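Local coordinates for protein amidase, hydantoinase/carbamoylase family (Burkholderia vietnamiensis, PDB 5I4M) that probably hydrolyses N-carbamoyl-L-amino acids as a two-zinc amidase of the peptidase M20 family, and forms an assembly of two identical subunits, at residues D268-I273 with G281-G286. Residues are numbered along the deposited sequence; the frame is centred on the assembly and turned at random.
Sequences DLVNRI and GCATVG
V270 of helix 259-276 packs against A283, on strand 282-291, and V285, just past the first part of that strand, a helix-on-sheet contact in the M20 dimerisation domain. The seven residues between the two segments finish the helix and turn the chain back into the strand. V270 carries most of the contact, and its two methyl groups divide the work. CG1, anti to the backbone N (chi1 162°), faces the strand. V270 CG1 lies 3.7 Å from A283 CB and 3.6 Å from T284 N. V270 CG2 meets V285 CG2 at 3.9 Å, and the two valine side chains cross at about a right angle. A283 CB also comes close to the helix backbone, 3.1 Å from V270 O, consistent with tight packing of strand and helix. No direct hydrogen bond joins the segments. One water bridges them at the side of the apolar patch. The water O donates to A283 O at 2.7 Å and to N271 OD1 at 3.1 Å. The side chain of T284 points away from the helix, and its OG1 is hydrogen-bonded to R256 NH1 of the second subunit. D268 OD1 forms a salt bridge with R265 NE of that subunit. Strand 297-310 pairs antiparallel with strand 282-291, with V306 touching V270 and F308 touching A283. Helix 313-334 packs alongside, with L323 against V270.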
loop_
_atom_site.group_PDB
_atom_site.type_symbol
_atom_site.label_atom_id
_atom_site.label_comp_id
_atom_site.label_asym_id
_atom_site.label_seq_id
_atom_site.Cartn_x
_atom_site.Cartn_y
_atom_site.Cartn_z
ATOM N N ASP A 268 2.537 0.073 16.460
ATOM C CA ASP A 268 3.161 -0.409 17.690
ATOM C C ASP A 268 2.250 -0.184 18.891
ATOM O O ASP A 268 2.119 -1.062 19.754
ATOM C CB ASP A 268 4.506 0.298 17.883
ATOM C CG ASP A 268 5.543 -0.569 18.575
ATOM O OD1 ASP A 268 5.356 -1.799 18.660
ATOM O OD2 ASP A 268 6.568 -0.008 19.016
ATOM N N LEU A 269 1.606 0.983 18.957
ATOM C CA LEU A 269 0.671 1.260 20.043
ATOM C C LEU A 269 -0.498 0.279 20.042
ATOM O O LEU A 269 -0.912 -0.210 21.100
ATOM C CB LEU A 269 0.158 2.697 19.928
ATOM C CG LEU A 269 -1.023 3.071 20.828
ATOM C CD1 LEU A 269 -0.598 3.071 22.274
ATOM C CD2 LEU A 269 -1.599 4.422 20.420
ATOM N N VAL A 270 -1.051 -0.007 18.864
ATOM C CA VAL A 270 -2.171 -0.943 18.766
ATOM C C VAL A 270 -1.777 -2.303 19.322
ATOM O O VAL A 270 -2.526 -2.922 20.088
ATOM C CB VAL A 270 -2.647 -1.044 17.307
ATOM C CG1 VAL A 270 -3.490 -2.308 17.074
ATOM C CG2 VAL A 270 -3.421 0.204 16.935
ATOM N N ASN A 271 -0.588 -2.784 18.949
ATOM C CA ASN A 271 -0.102 -4.048 19.492
ATOM C C ASN A 271 0.044 -3.960 21.003
ATOM O O ASN A 271 -0.388 -4.858 21.738
ATOM C CB ASN A 271 1.226 -4.417 18.834
ATOM C CG ASN A 271 1.775 -5.748 19.324
ATOM O OD1 ASN A 271 1.332 -6.821 18.896
ATOM N ND2 ASN A 271 2.751 -5.686 20.211
ATOM N N ARG A 272 0.620 -2.859 21.491
ATOM C CA ARG A 272 0.775 -2.696 22.931
ATOM C C ARG A 272 -0.576 -2.752 23.636
ATOM O O ARG A 272 -0.720 -3.395 24.685
ATOM C CB ARG A 272 1.483 -1.373 23.218
ATOM C CG ARG A 272 1.861 -1.159 24.655
ATOM C CD ARG A 272 3.054 -2.010 24.998
ATOM N NE ARG A 272 2.689 -3.226 25.714
ATOM C CZ ARG A 272 3.426 -4.331 25.716
ATOM N NH1 ARG A 272 3.028 -5.393 26.402
ATOM N NH2 ARG A 272 4.554 -4.381 25.013
ATOM N N ILE A 273 -1.582 -2.085 23.070
ATOM C CA ILE A 273 -2.913 -2.095 23.677
ATOM C C ILE A 273 -3.476 -3.510 23.704
ATOM O O ILE A 273 -4.066 -3.941 24.703
ATOM C CB ILE A 273 -3.833 -1.111 22.935
ATOM C CG1 ILE A 273 -3.388 0.316 23.255
ATOM C CG2 ILE A 273 -5.308 -1.358 23.295
ATOM C CD1 ILE A 273 -4.114 1.402 22.475
ATOM N N GLY A 281 -7.503 -9.797 25.021
ATOM C CA GLY A 281 -7.487 -8.690 24.077
ATOM C C GLY A 281 -6.901 -9.103 22.737
ATOM O O GLY A 281 -5.951 -9.885 22.665
ATOM N N CYS A 282 -7.506 -8.592 21.663
ATOM C CA CYS A 282 -7.035 -8.766 20.294
ATOM C C CYS A 282 -6.892 -7.392 19.663
ATOM O O CYS A 282 -7.812 -6.575 19.760
ATOM C CB CYS A 282 -8.007 -9.607 19.449
ATOM S SG CYS A 282 -8.530 -11.172 20.184
ATOM N N ALA A 283 -5.763 -7.146 18.989
ATOM C CA ALA A 283 -5.524 -5.833 18.391
ATOM C C ALA A 283 -4.602 -5.979 17.195
ATOM O O ALA A 283 -3.534 -6.588 17.313
ATOM C CB ALA A 283 -4.916 -4.853 19.401
ATOM N N THR A 284 -5.003 -5.385 16.066
ATOM C CA THR A 284 -4.322 -5.581 14.792
ATOM C C THR A 284 -4.464 -4.342 13.921
ATOM O O THR A 284 -5.527 -3.725 13.882
ATOM C CB THR A 284 -4.912 -6.769 14.010
ATOM O OG1 THR A 284 -5.259 -7.823 14.915
ATOM C CG2 THR A 284 -3.908 -7.291 12.959
ATOM N N VAL A 285 -3.394 -3.997 13.208
ATOM C CA VAL A 285 -3.470 -3.106 12.051
ATOM C C VAL A 285 -3.242 -3.983 10.826
ATOM O O VAL A 285 -2.134 -4.489 10.617
ATOM C CB VAL A 285 -2.440 -1.968 12.121
ATOM C CG1 VAL A 285 -2.448 -1.163 10.823
ATOM C CG2 VAL A 285 -2.756 -1.056 13.299
ATOM N N GLY A 286 -4.283 -4.174 10.022
ATOM C CA GLY A 286 -4.191 -5.099 8.909
ATOM C C GLY A 286 -4.091 -4.433 7.554
ATOM O O GLY A 286 -3.662 -5.057 6.582
HETATM O O HOH W 1 -0.944 -6.161 16.883
#